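Local coordinates for Cel44C (Paenibacillus polymyxa, PDB 2YIH), which hydrolyses the beta-1,4-glucan backbone of xyloglucan and cellulose as an endo-acting enzyme, here seen as the family 44 catalytic module of a larger, multi-domain protein, at residues K8-K13 against T427-N432; M373-G378 against S434-V439; L449-K454 against Y511-T516; S458-Q463 against Y503-L508. The protein carries 8 engineered substitutions. One frame throughout, in Å; residues are numbered along the deposited sequence.

Interaction 1. Residues K8-K13 against T427-N432; sequences KTITIK and TSDIVN
An antiparallel bridge in the beta-domain that accompanies the TIM barrel pairs Ile12 with Thr427, where the N-terminal strand meets the last residue of strand 421-427. Just beyond it the 427-432 segment turns away from the strand, and Ser428 holds on to Thr11 twice: its N donates to Thr11 O (3.0 Å), and its OG accepts from Thr11 N at 3.0 Å, so a side-chain oxygen takes the place of a strand carbonyl. Thr427 OG1 lies 3.5 Å from Ile10 CD1; it also accepts from Asp429 N in an ST turn and bonds Ser433 OG. Further on, Lys8 reaches across with CG anti to its N (chi1 177°) and a bend at the last torsion, bringing NZ to 2.7 Å from Asp429 OD2 in a salt bridge on the anti lone pair. The syn lone pair of OD2 takes Asn432 ND2 at 2.9 Å, and OD1 accepts from Val431 N and Asn432 N on one face of the carboxylate, an Asx turn and motif. Four donors thus fix the rotation of this carboxylate. Strand 9-22 lies between strands 421-427 and 460-467, with Ile10 resting on Phe460 and both Ile12 and Thr427 packing on Val435 of strand 433-439.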
loop_
_atom_site.group_PDB
_atom_site.type_symbol
_atom_site.label_atom_id
_atom_site.label_comp_id
_atom_site.label_asym_id
_atom_site.label_seq_id
_atom_site.Cartn_x
_atom_site.Cartn_y
_atom_site.Cartn_z
ATOM N N LYS A 8 -9.487 -28.058 21.784
ATOM C CA LYS A 8 -8.321 -27.132 21.856
ATOM C C LYS A 8 -8.794 -25.786 22.443
ATOM O O LYS A 8 -9.821 -25.254 22.006
ATOM C CB LYS A 8 -7.743 -26.945 20.443
ATOM C CG LYS A 8 -6.575 -25.959 20.344
ATOM C CD LYS A 8 -6.033 -25.880 18.902
ATOM C CE LYS A 8 -5.077 -24.704 18.716
ATOM N NZ LYS A 8 -3.900 -24.722 19.648
ATOM N N THR A 9 -8.130 -25.304 23.498
ATOM C CA THR A 9 -8.380 -23.958 24.022
ATOM C C THR A 9 -7.158 -23.090 23.768
ATOM O O THR A 9 -6.031 -23.546 23.923
ATOM C CB THR A 9 -8.678 -23.974 25.552
ATOM O OG1 THR A 9 -9.969 -24.548 25.760
ATOM C CG2 THR A 9 -8.686 -22.560 26.131
ATOM N N ILE A 10 -7.377 -21.843 23.371
ATOM C CA ILE A 10 -6.289 -20.884 23.363
ATOM C C ILE A 10 -6.670 -19.742 24.289
ATOM O O ILE A 10 -7.857 -19.487 24.500
ATOM C CB ILE A 10 -5.964 -20.354 21.951
ATOM C CG1 ILE A 10 -7.049 -19.447 21.439
ATOM C CG2 ILE A 10 -5.679 -21.500 20.993
ATOM C CD1 ILE A 10 -6.507 -18.477 20.390
ATOM N N THR A 11 -5.684 -19.113 24.921
ATOM C CA THR A 11 -6.003 -17.992 25.788
ATOM C C THR A 11 -5.551 -16.672 25.137
ATOM O O THR A 11 -4.490 -16.605 24.527
ATOM C CB THR A 11 -5.373 -18.150 27.182
ATOM O OG1 THR A 11 -3.980 -18.430 27.031
ATOM C CG2 THR A 11 -5.993 -19.325 27.906
ATOM N N ILE A 12 -6.387 -15.652 25.263
ATOM C CA ILE A 12 -6.132 -14.362 24.623
ATOM C C ILE A 12 -6.288 -13.284 25.687
ATOM O O ILE A 12 -7.301 -13.249 26.384
ATOM C CB ILE A 12 -7.097 -14.125 23.466
ATOM C CG1 ILE A 12 -6.692 -15.013 22.267
ATOM C CG2 ILE A 12 -7.045 -12.638 23.007
ATOM C CD1 ILE A 12 -7.580 -14.826 21.044
ATOM N N LYS A 13 -5.241 -12.472 25.857
ATOM C CA LYS A 13 -5.245 -11.440 26.902
ATOM C C LYS A 13 -5.288 -10.089 26.220
ATOM O O LYS A 13 -4.443 -9.820 25.402
ATOM C CB LYS A 13 -3.977 -11.531 27.754
ATOM C CG LYS A 13 -3.780 -12.859 28.500
ATOM N N THR A 427 -1.933 -13.723 22.163
ATOM C CA THR A 427 -2.526 -15.052 22.095
ATOM C C THR A 427 -1.498 -16.098 22.511
ATOM O O THR A 427 -0.303 -15.939 22.274
ATOM C CB THR A 427 -3.069 -15.378 20.659
ATOM O OG1 THR A 427 -3.511 -16.742 20.625
ATOM C CG2 THR A 427 -1.943 -15.202 19.569
ATOM N N SER A 428 -1.977 -17.210 23.064
ATOM C CA SER A 428 -1.094 -18.308 23.452
ATOM C C SER A 428 -0.662 -19.173 22.263
ATOM O O SER A 428 0.205 -20.045 22.397
ATOM C CB SER A 428 -1.809 -19.182 24.490
ATOM O OG SER A 428 -2.983 -19.770 23.928
ATOM N N ASP A 429 -1.241 -18.940 21.084
ATOM C CA ASP A 429 -0.890 -19.755 19.927
ATOM C C ASP A 429 -0.807 -18.911 18.657
ATOM O O ASP A 429 -1.814 -18.690 17.973
ATOM C CB ASP A 429 -1.897 -20.899 19.758
ATOM C CG ASP A 429 -1.584 -21.814 18.567
ATOM O OD1 ASP A 429 -0.675 -21.520 17.735
ATOM O OD2 ASP A 429 -2.281 -22.855 18.470
ATOM N N ILE A 430 0.393 -18.453 18.335
ATOM C CA ILE A 430 0.545 -17.522 17.212
ATOM C C ILE A 430 0.536 -18.210 15.860
ATOM O O ILE A 430 0.520 -17.533 14.831
ATOM C CB ILE A 430 1.800 -16.634 17.332
ATOM C CG1 ILE A 430 3.077 -17.457 17.167
ATOM C CG2 ILE A 430 1.775 -15.851 18.643
ATOM C CD1 ILE A 430 4.316 -16.577 16.908
ATOM N N VAL A 431 0.524 -19.543 15.857
ATOM C CA VAL A 431 0.480 -20.296 14.591
ATOM C C VAL A 431 -0.975 -20.459 14.129
ATOM O O VAL A 431 -1.344 -20.196 12.956
ATOM C CB VAL A 431 1.169 -21.689 14.730
ATOM C CG1 VAL A 431 1.080 -22.432 13.402
ATOM C CG2 VAL A 431 2.638 -21.539 15.141
ATOM N N ASN A 432 -1.809 -20.986 15.020
ATOM C CA ASN A 432 -3.186 -21.253 14.671
ATOM C C ASN A 432 -4.110 -20.067 14.805
ATOM O O ASN A 432 -5.204 -20.098 14.253
ATOM C CB ASN A 432 -3.730 -22.441 15.496
ATOM C CG ASN A 432 -3.089 -23.729 15.078
ATOM O OD1 ASN A 432 -3.178 -24.104 13.901
ATOM N ND2 ASN A 432 -2.314 -24.343 15.983
#

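Interaction 2. Residues M373-G378 against S434-V439; sequences MTDVLG and SVHASV
His436 points from its strand at helix 367-382 and meets it with both an edge and a face. At the edge, NE2 donates to Asp375 OD1 (2.9 Å); the acceptor lies close to the ring plane, although carboxylate and imidazole planes are turned 40° apart. Over one face sits Gly378 CA, 3.4 Å from the centroid of the His436 ring and almost on the ring normal, a CH-pi contact so close that a beta-carbon at Gly378 would clash with His436 CD2. The other carboxylate oxygen, Asp375 OD2, is held only weakly by Ser434 OG, at 3.0 Å. Asp375 reaches both partners because its CG stands anti to the backbone N (chi1 -162°). In the second shell, Lys382 NZ bonds His436 ND1, which fixes the flip of the ring, while Tyr408 from helix 399-409 packs against it. A leucine in place of His436 is likely to leave the buried Asp375 OD1 without this donor and take from Lys382 NZ the acceptor it finds in ND1, while losing the flat surface under Gly378. Helix and strand run at 43° with their axes 8.5 Å apart: this is helix-on-sheet packing, with a buried His-carboxylate pair joining a helix of the TIM barrel to the beta-domain.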
loop_
_atom_site.group_PDB
_atom_site.type_symbol
_atom_site.label_atom_id
_atom_site.label_comp_id
_atom_site.label_asym_id
_atom_site.label_seq_id
_atom_site.Cartn_x
_atom_site.Cartn_y
_atom_site.Cartn_z
ATOM N N MET A 373 -5.243 -11.433 4.878
ATOM C CA MET A 373 -5.436 -9.997 4.873
ATOM C C MET A 373 -6.022 -9.487 6.161
ATOM O O MET A 373 -5.726 -8.369 6.574
ATOM C CB MET A 373 -6.323 -9.569 3.698
ATOM C CG MET A 373 -5.573 -9.522 2.395
ATOM S SD MET A 373 -4.289 -8.238 2.389
ATOM C CE MET A 373 -5.194 -6.700 2.155
ATOM N N THR A 374 -6.864 -10.273 6.818
ATOM C CA THR A 374 -7.380 -9.876 8.098
ATOM C C THR A 374 -6.228 -9.768 9.109
ATOM O O THR A 374 -6.241 -8.920 9.996
ATOM C CB THR A 374 -8.461 -10.861 8.528
ATOM O OG1 THR A 374 -9.444 -10.951 7.477
ATOM C CG2 THR A 374 -9.099 -10.410 9.801
ATOM N N ASP A 375 -5.217 -10.617 8.937
ATOM C CA ASP A 375 -4.065 -10.541 9.838
ATOM C C ASP A 375 -3.202 -9.305 9.433
ATOM O O ASP A 375 -2.815 -8.494 10.266
ATOM C CB ASP A 375 -3.241 -11.845 9.798
ATOM C CG ASP A 375 -2.304 -11.991 11.000
ATOM O OD1 ASP A 375 -2.383 -11.167 11.921
ATOM O OD2 ASP A 375 -1.461 -12.918 10.985
ATOM N N VAL A 376 -2.948 -9.166 8.137
ATOM C CA VAL A 376 -2.077 -8.081 7.627
ATOM C C VAL A 376 -2.635 -6.724 8.012
ATOM O O VAL A 376 -1.888 -5.877 8.475
ATOM C CB VAL A 376 -1.888 -8.185 6.071
ATOM C CG1 VAL A 376 -1.230 -6.861 5.486
ATOM C CG2 VAL A 376 -1.037 -9.454 5.704
ATOM N N LEU A 377 -3.941 -6.496 7.897
ATOM C CA LEU A 377 -4.422 -5.159 8.256
ATOM C C LEU A 377 -4.192 -4.855 9.743
ATOM O O LEU A 377 -3.867 -3.722 10.096
ATOM C CB LEU A 377 -5.906 -4.970 7.895
ATOM C CG LEU A 377 -6.180 -5.105 6.374
ATOM C CD1 LEU A 377 -7.717 -5.095 6.090
ATOM C CD2 LEU A 377 -5.497 -3.899 5.645
ATOM N N GLY A 378 -4.375 -5.863 10.602
ATOM C CA GLY A 378 -4.090 -5.702 12.063
ATOM C C GLY A 378 -2.611 -5.376 12.296
ATOM O O GLY A 378 -2.244 -4.482 13.088
ATOM N N SER A 434 -4.540 -15.491 15.161
ATOM C CA SER A 434 -4.023 -14.133 15.290
ATOM C C SER A 434 -5.143 -13.288 15.865
ATOM O O SER A 434 -6.333 -13.615 15.714
ATOM C CB SER A 434 -3.628 -13.576 13.922
ATOM O OG SER A 434 -2.498 -14.278 13.437
ATOM N N VAL A 435 -4.783 -12.188 16.517
ATOM C CA VAL A 435 -5.789 -11.364 17.169
ATOM C C VAL A 435 -5.286 -9.914 17.291
ATOM O O VAL A 435 -4.097 -9.659 17.531
ATOM C CB VAL A 435 -6.122 -11.929 18.594
ATOM C CG1 VAL A 435 -4.830 -12.028 19.421
ATOM C CG2 VAL A 435 -7.201 -11.051 19.273
ATOM N N HIS A 436 -6.187 -8.992 17.019
ATOM C CA HIS A 436 -5.884 -7.564 17.057
ATOM C C HIS A 436 -6.987 -6.833 17.783
ATOM O O HIS A 436 -8.162 -7.099 17.551
ATOM C CB HIS A 436 -5.804 -7.067 15.626
ATOM C CG HIS A 436 -4.770 -7.789 14.818
ATOM N ND1 HIS A 436 -3.417 -7.634 15.028
ATOM C CD2 HIS A 436 -4.900 -8.688 13.813
ATOM C CE1 HIS A 436 -2.757 -8.423 14.199
ATOM N NE2 HIS A 436 -3.636 -9.072 13.446
ATOM N N ALA A 437 -6.610 -5.890 18.648
ATOM C CA ALA A 437 -7.588 -5.205 19.474
ATOM C C ALA A 437 -7.483 -3.708 19.303
ATOM O O ALA A 437 -6.421 -3.182 18.993
ATOM C CB ALA A 437 -7.381 -5.576 20.985
ATOM N N SER A 438 -8.589 -3.014 19.538
ATOM C CA SER A 438 -8.566 -1.550 19.418
ATOM C C SER A 438 -9.700 -0.932 20.205
ATOM O O SER A 438 -10.706 -1.592 20.468
ATOM C CB SER A 438 -8.691 -1.122 17.943
ATOM O OG SER A 438 -9.900 -1.601 17.386
ATOM N N VAL A 439 -9.515 0.343 20.566
ATOM C CA VAL A 439 -10.588 1.206 21.055
ATOM C C VAL A 439 -10.563 2.522 20.256
ATOM O O VAL A 439 -9.642 2.746 19.473
ATOM C CB VAL A 439 -10.404 1.519 22.551
ATOM C CG1 VAL A 439 -10.479 0.219 23.367
ATOM C CG2 VAL A 439 -9.080 2.280 22.801
#

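Interaction 3. Residues L449-K454 against Y511-T516; sequences LVVMNK and YHIVLT
Four backbone hydrogen bonds join Leu449 to Ile513 and Val451 to Tyr511, the two hydrogen-bonded pairs of an antiparallel ladder. They are short and fairly straight; Ile513 N lies 2.7 Å from Leu449 O. The bond from Val451 N to Tyr511 O measures 2.9 Å. At the intervening non-hydrogen-bonded pair, Val450 with His512, the CA atoms turn their hydrogens on carbonyl oxygens: His512 CA lies 3.3 Å from Leu449 O, and Val450 CA is equally close to Tyr511 O. The apolar contacts are all on the face that carries Leu449, Val451, Tyr511 and Ile513. There Val451 CG1 touches both Tyr511 CB (4.2 Å) and Ile513 CD1, since its chi1 of 62° sets this methyl between N and the carbonyl carbon. Leu449 CD1 meets Leu515 CD1 at 4.1 Å. On the opposite face Val450 CG2 stands over the His512 ring in a CH-pi contact, 4.2 Å from its centroid and offset toward the rim, while ND1 of that ring bonds Leu407 O. The pair lies inside the mixed sheet of the beta-domain, strand 446-453 being flanked by 433-439 and strand 509-516 by 474-481; Val450 also packs on Thr374 of helix 367-382, and Leu449 on Phe464 of strand 460-467.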
loop_
_atom_site.group_PDB
_atom_site.type_symbol
_atom_site.label_atom_id
_atom_site.label_comp_id
_atom_site.label_asym_id
_atom_site.label_seq_id
_atom_site.Cartn_x
_atom_site.Cartn_y
_atom_site.Cartn_z
ATOM N N LEU A 449 -12.379 -6.397 18.781
ATOM C CA LEU A 449 -11.411 -7.486 18.682
ATOM C C LEU A 449 -11.592 -8.158 17.342
ATOM O O LEU A 449 -12.711 -8.549 17.001
ATOM C CB LEU A 449 -11.644 -8.552 19.755
ATOM C CG LEU A 449 -11.774 -8.084 21.193
ATOM C CD1 LEU A 449 -12.024 -9.335 22.062
ATOM C CD2 LEU A 449 -10.529 -7.318 21.676
ATOM N N VAL A 450 -10.519 -8.270 16.571
ATOM C CA VAL A 450 -10.565 -9.099 15.338
ATOM C C VAL A 450 -9.734 -10.340 15.622
ATOM O O VAL A 450 -8.571 -10.247 16.045
ATOM C CB VAL A 450 -10.051 -8.310 14.087
ATOM C CG1 VAL A 450 -9.819 -9.287 12.885
ATOM C CG2 VAL A 450 -11.050 -7.256 13.687
ATOM N N VAL A 451 -10.370 -11.504 15.527
ATOM C CA VAL A 451 -9.710 -12.770 15.832
ATOM C C VAL A 451 -9.897 -13.764 14.674
ATOM O O VAL A 451 -10.929 -13.760 13.970
ATOM C CB VAL A 451 -10.214 -13.356 17.184
ATOM C CG1 VAL A 451 -11.728 -13.667 17.149
ATOM C CG2 VAL A 451 -9.381 -14.591 17.586
ATOM N N MET A 452 -8.891 -14.578 14.430
ATOM C CA MET A 452 -9.007 -15.537 13.334
ATOM C C MET A 452 -8.384 -16.874 13.659
ATOM O O MET A 452 -7.395 -16.939 14.391
ATOM C CB MET A 452 -8.411 -14.958 12.046
ATOM C CG MET A 452 -6.887 -14.751 12.089
ATOM S SD MET A 452 -6.349 -13.277 11.191
ATOM C CE MET A 452 -6.888 -12.005 12.369
ATOM N N ASN A 453 -8.965 -17.936 13.087
ATOM C CA ASN A 453 -8.407 -19.281 13.153
ATOM C C ASN A 453 -7.857 -19.689 11.786
ATOM O O ASN A 453 -8.631 -19.818 10.809
ATOM C CB ASN A 453 -9.526 -20.254 13.588
ATOM C CG ASN A 453 -9.008 -21.662 13.865
ATOM O OD1 ASN A 453 -7.899 -22.021 13.490
ATOM N ND2 ASN A 453 -9.866 -22.487 14.455
ATOM N N LYS A 454 -6.531 -19.861 11.729
ATOM C CA LYS A 454 -5.800 -20.216 10.507
ATOM C C LYS A 454 -5.730 -21.734 10.297
ATOM O O LYS A 454 -5.255 -22.210 9.253
ATOM C CB LYS A 454 -4.371 -19.659 10.568
ATOM C CG LYS A 454 -4.293 -18.123 10.620
ATOM C CD LYS A 454 -2.867 -17.630 10.810
ATOM C CE LYS A 454 -2.489 -17.581 12.279
ATOM N NZ LYS A 454 -1.058 -17.240 12.446
ATOM N N TYR A 511 -13.548 -13.357 12.851
ATOM C CA TYR A 511 -14.649 -12.602 13.473
ATOM C C TYR A 511 -14.154 -11.225 13.897
ATOM O O TYR A 511 -12.965 -11.065 14.285
ATOM C CB TYR A 511 -15.147 -13.280 14.767
ATOM C CG TYR A 511 -15.819 -14.639 14.611
ATOM C CD1 TYR A 511 -16.963 -14.779 13.820
ATOM C CD2 TYR A 511 -15.376 -15.743 15.364
ATOM C CE1 TYR A 511 -17.621 -16.005 13.722
ATOM C CE2 TYR A 511 -16.000 -16.997 15.245
ATOM C CZ TYR A 511 -17.133 -17.104 14.428
ATOM O OH TYR A 511 -17.754 -18.325 14.316
ATOM N N HIS A 512 -15.093 -10.281 13.903
ATOM C CA HIS A 512 -14.935 -8.983 14.557
ATOM C C HIS A 512 -15.941 -8.961 15.692
ATOM O O HIS A 512 -17.158 -9.052 15.476
ATOM C CB HIS A 512 -15.252 -7.844 13.570
ATOM C CG HIS A 512 -14.933 -6.449 14.068
ATOM N ND1 HIS A 512 -14.540 -5.449 13.207
ATOM C CD2 HIS A 512 -14.989 -5.879 15.301
ATOM C CE1 HIS A 512 -14.376 -4.318 13.881
ATOM N NE2 HIS A 512 -14.657 -4.547 15.153
ATOM N N ILE A 513 -15.410 -8.950 16.905
ATOM C CA ILE A 513 -16.233 -8.896 18.140
ATOM C C ILE A 513 -16.242 -7.462 18.696
ATOM O O ILE A 513 -15.190 -6.840 18.801
ATOM C CB ILE A 513 -15.634 -9.822 19.194
ATOM C CG1 ILE A 513 -15.602 -11.266 18.644
ATOM C CG2 ILE A 513 -16.412 -9.737 20.519
ATOM C CD1 ILE A 513 -14.789 -12.247 19.455
ATOM N N VAL A 514 -17.433 -6.940 19.001
ATOM C CA VAL A 514 -17.564 -5.581 19.542
ATOM C C VAL A 514 -18.194 -5.706 20.927
ATOM O O VAL A 514 -19.350 -6.130 21.050
ATOM C CB VAL A 514 -18.410 -4.659 18.645
ATOM C CG1 VAL A 514 -18.523 -3.246 19.248
ATOM C CG2 VAL A 514 -17.823 -4.592 17.184
ATOM N N LEU A 515 -17.401 -5.433 21.960
ATOM C CA LEU A 515 -17.868 -5.563 23.351
ATOM C C LEU A 515 -18.283 -4.193 23.882
ATOM O O LEU A 515 -17.707 -3.174 23.504
ATOM C CB LEU A 515 -16.754 -6.120 24.216
ATOM C CG LEU A 515 -16.209 -7.449 23.708
ATOM C CD1 LEU A 515 -14.929 -7.759 24.438
ATOM C CD2 LEU A 515 -17.223 -8.520 23.944
ATOM N N THR A 516 -19.332 -4.172 24.705
ATOM C CA THR A 516 -19.848 -2.931 25.244
ATOM C C THR A 516 -20.010 -3.035 26.774
ATOM O O THR A 516 -20.119 -4.136 27.332
ATOM C CB THR A 516 -21.194 -2.550 24.620
ATOM O OG1 THR A 516 -21.659 -1.326 25.220
ATOM C CG2 THR A 516 -22.221 -3.630 24.867
#

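Interaction 4. Residues S458-Q463 against Y503-L508; sequences SAFDAQ and YTVPPL
Phe460 and Val505 lie side by side and point the same way from paired strands, Phe460 CE1 resting 3.6 Å from Val505 CG2. The ring gets there because CG of Phe460 sits between the backbone N and the carbonyl carbon (chi1 55°), which swings it alongside its neighbour. Ala462 CB, on the same face, adds a looser contact to Val505 CG2. On the other face Asp461 and Thr504 incline toward each other, and Thr504 OG1 donates to Asp461 OD1 at 2.7 Å, coming from above the carboxylate plane, 43° out of it. Were Asp461 replaced by an alanine, the Thr504 hydroxyl would probably lose this acceptor and be freer to turn. Strands 460-467 and 500-505 form an antiparallel margin of the beta-domain's sheet, with 500-505 as one of its two edge strands. The ladder has Phe460 opposite Val505 and Ala462 opposite Tyr503, bonded in both directions; Val505 N to Phe460 O is the straightest at 2.9 Å, whereas Ala462 N approaches Tyr503 O tilted 31° from the carbonyl plane. Beyond the ladder the chain passes into Pro506 and Pro507, and Pro507 CG packs 3.7 Å from Ser458 N. Asn453 ND2 bonds both Ser458 O and Val505 O, tying this end to strand 446-453.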
loop_
_atom_site.group_PDB
_atom_site.type_symbol
_atom_site.label_atom_id
_atom_site.label_comp_id
_atom_site.label_asym_id
_atom_site.label_seq_id
_atom_site.Cartn_x
_atom_site.Cartn_y
_atom_site.Cartn_z
ATOM N N SER A 458 -9.068 -27.647 12.586
ATOM C CA SER A 458 -9.444 -27.701 14.004
ATOM C C SER A 458 -9.978 -26.382 14.559
ATOM O O SER A 458 -9.264 -25.386 14.547
ATOM C CB SER A 458 -8.254 -28.183 14.847
ATOM O OG SER A 458 -7.692 -29.385 14.307
ATOM N N ALA A 459 -11.190 -26.409 15.121
ATOM C CA ALA A 459 -11.726 -25.267 15.866
ATOM C C ALA A 459 -10.887 -25.084 17.116
ATOM O O ALA A 459 -10.210 -26.019 17.554
ATOM C CB ALA A 459 -13.177 -25.508 16.255
ATOM N N PHE A 460 -10.956 -23.898 17.710
ATOM C CA PHE A 460 -10.512 -23.733 19.092
ATOM C C PHE A 460 -11.526 -22.927 19.889
ATOM O O PHE A 460 -12.258 -22.098 19.340
ATOM C CB PHE A 460 -9.103 -23.112 19.198
ATOM C CG PHE A 460 -8.935 -21.791 18.469
ATOM C CD1 PHE A 460 -9.441 -20.603 19.005
ATOM C CD2 PHE A 460 -8.157 -21.727 17.323
ATOM C CE1 PHE A 460 -9.263 -19.376 18.339
ATOM C CE2 PHE A 460 -7.935 -20.509 16.683
ATOM C CZ PHE A 460 -8.477 -19.343 17.178
ATOM N N ASP A 461 -11.506 -23.096 21.207
ATOM C CA ASP A 461 -12.273 -22.213 22.077
ATOM C C ASP A 461 -11.302 -21.120 22.519
ATOM O O ASP A 461 -10.287 -21.415 23.137
ATOM C CB ASP A 461 -12.775 -22.977 23.318
ATOM C CG ASP A 461 -13.985 -23.857 23.025
ATOM O OD1 ASP A 461 -14.546 -23.815 21.903
ATOM O OD2 ASP A 461 -14.357 -24.647 23.923
ATOM N N ALA A 462 -11.592 -19.867 22.172
ATOM C CA ALA A 462 -10.748 -18.753 22.603
ATOM C C ALA A 462 -11.279 -18.254 23.931
ATOM O O ALA A 462 -12.426 -17.823 24.014
ATOM C CB ALA A 462 -10.778 -17.616 21.559
ATOM N N GLN A 463 -10.440 -18.305 24.963
ATOM C CA GLN A 463 -10.790 -17.813 26.280
ATOM C C GLN A 463 -10.187 -16.419 26.403
ATOM O O GLN A 463 -8.960 -16.289 26.445
ATOM C CB GLN A 463 -10.153 -18.744 27.322
ATOM C CG GLN A 463 -10.271 -18.297 28.756
ATOM C CD GLN A 463 -9.682 -19.322 29.704
ATOM O OE1 GLN A 463 -9.313 -19.001 30.832
ATOM N NE2 GLN A 463 -9.561 -20.562 29.232
ATOM N N TYR A 503 -15.343 -17.893 23.338
ATOM C CA TYR A 503 -16.061 -17.941 22.059
ATOM C C TYR A 503 -15.350 -18.950 21.182
ATOM O O TYR A 503 -14.130 -18.955 21.112
ATOM C CB TYR A 503 -16.065 -16.555 21.386
ATOM C CG TYR A 503 -17.212 -16.352 20.433
ATOM C CD1 TYR A 503 -18.476 -16.040 20.900
ATOM C CD2 TYR A 503 -17.058 -16.584 19.059
ATOM C CE1 TYR A 503 -19.546 -15.851 20.029
ATOM C CE2 TYR A 503 -18.115 -16.409 18.181
ATOM C CZ TYR A 503 -19.355 -16.031 18.660
ATOM O OH TYR A 503 -20.435 -15.848 17.803
ATOM N N THR A 504 -16.104 -19.820 20.511
ATOM C CA THR A 504 -15.475 -20.842 19.686
ATOM C C THR A 504 -15.197 -20.224 18.312
ATOM O O THR A 504 -16.088 -19.647 17.708
ATOM C CB THR A 504 -16.402 -22.078 19.534
ATOM O OG1 THR A 504 -16.695 -22.615 20.848
ATOM C CG2 THR A 504 -15.737 -23.163 18.684
ATOM N N VAL A 505 -13.984 -20.420 17.809
ATOM C CA VAL A 505 -13.640 -20.000 16.439
ATOM C C VAL A 505 -13.417 -21.248 15.582
ATOM O O VAL A 505 -12.466 -21.975 15.764
ATOM C CB VAL A 505 -12.381 -19.106 16.432
ATOM C CG1 VAL A 505 -12.182 -18.487 15.027
ATOM C CG2 VAL A 505 -12.518 -17.990 17.511
ATOM N N PRO A 506 -14.325 -21.512 14.643
ATOM C CA PRO A 506 -14.158 -22.674 13.763
ATOM C C PRO A 506 -12.926 -22.511 12.876
ATOM O O PRO A 506 -12.394 -21.394 12.777
ATOM C CB PRO A 506 -15.429 -22.626 12.881
ATOM C CG PRO A 506 -16.394 -21.886 13.671
ATOM C CD PRO A 506 -15.588 -20.818 14.393
ATOM N N PRO A 507 -12.487 -23.589 12.214
ATOM C CA PRO A 507 -11.350 -23.470 11.307
ATOM C C PRO A 507 -11.650 -22.427 10.218
ATOM O O PRO A 507 -12.813 -22.244 9.822
ATOM C CB PRO A 507 -11.299 -24.859 10.644
ATOM C CG PRO A 507 -12.067 -25.753 11.566
ATOM C CD PRO A 507 -13.130 -24.916 12.107
ATOM N N LEU A 508 -10.596 -21.783 9.716
ATOM C CA LEU A 508 -10.728 -20.876 8.564
ATOM C C LEU A 508 -11.874 -19.886 8.757
ATOM O O LEU A 508 -12.703 -19.703 7.874
ATOM C CB LEU A 508 -10.911 -21.697 7.281
ATOM C CG LEU A 508 -9.742 -22.681 7.063
ATOM C CD1 LEU A 508 -9.947 -23.614 5.840
ATOM C CD2 LEU A 508 -8.396 -21.965 6.955
#

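In the fold
All four contacts involve the beta-domain. Interactions 2 and 3 are buried, whereas interactions 1 and 4 are partly open, and their chemistry differs: a salt bridge in 1 and a buried histidine-carboxylate pair in 2, the contact that reaches a barrel helix, while 3 and 4 are antiparallel ladders, 3 with apolar side chains on one face, 4 with a polar pair on its more open face. Interactions 1 and 4 share the neighbouring strands 9-22 and 460-467, with Lys8 O 2.9 Å from Asp461 N. Interactions 2 and 3 adjoin through strands 433-439 and 446-453, where His436 O and Val450 N are 2.8 Å apart. Interaction 4 is nested along the chain within the loop closed by interaction 3.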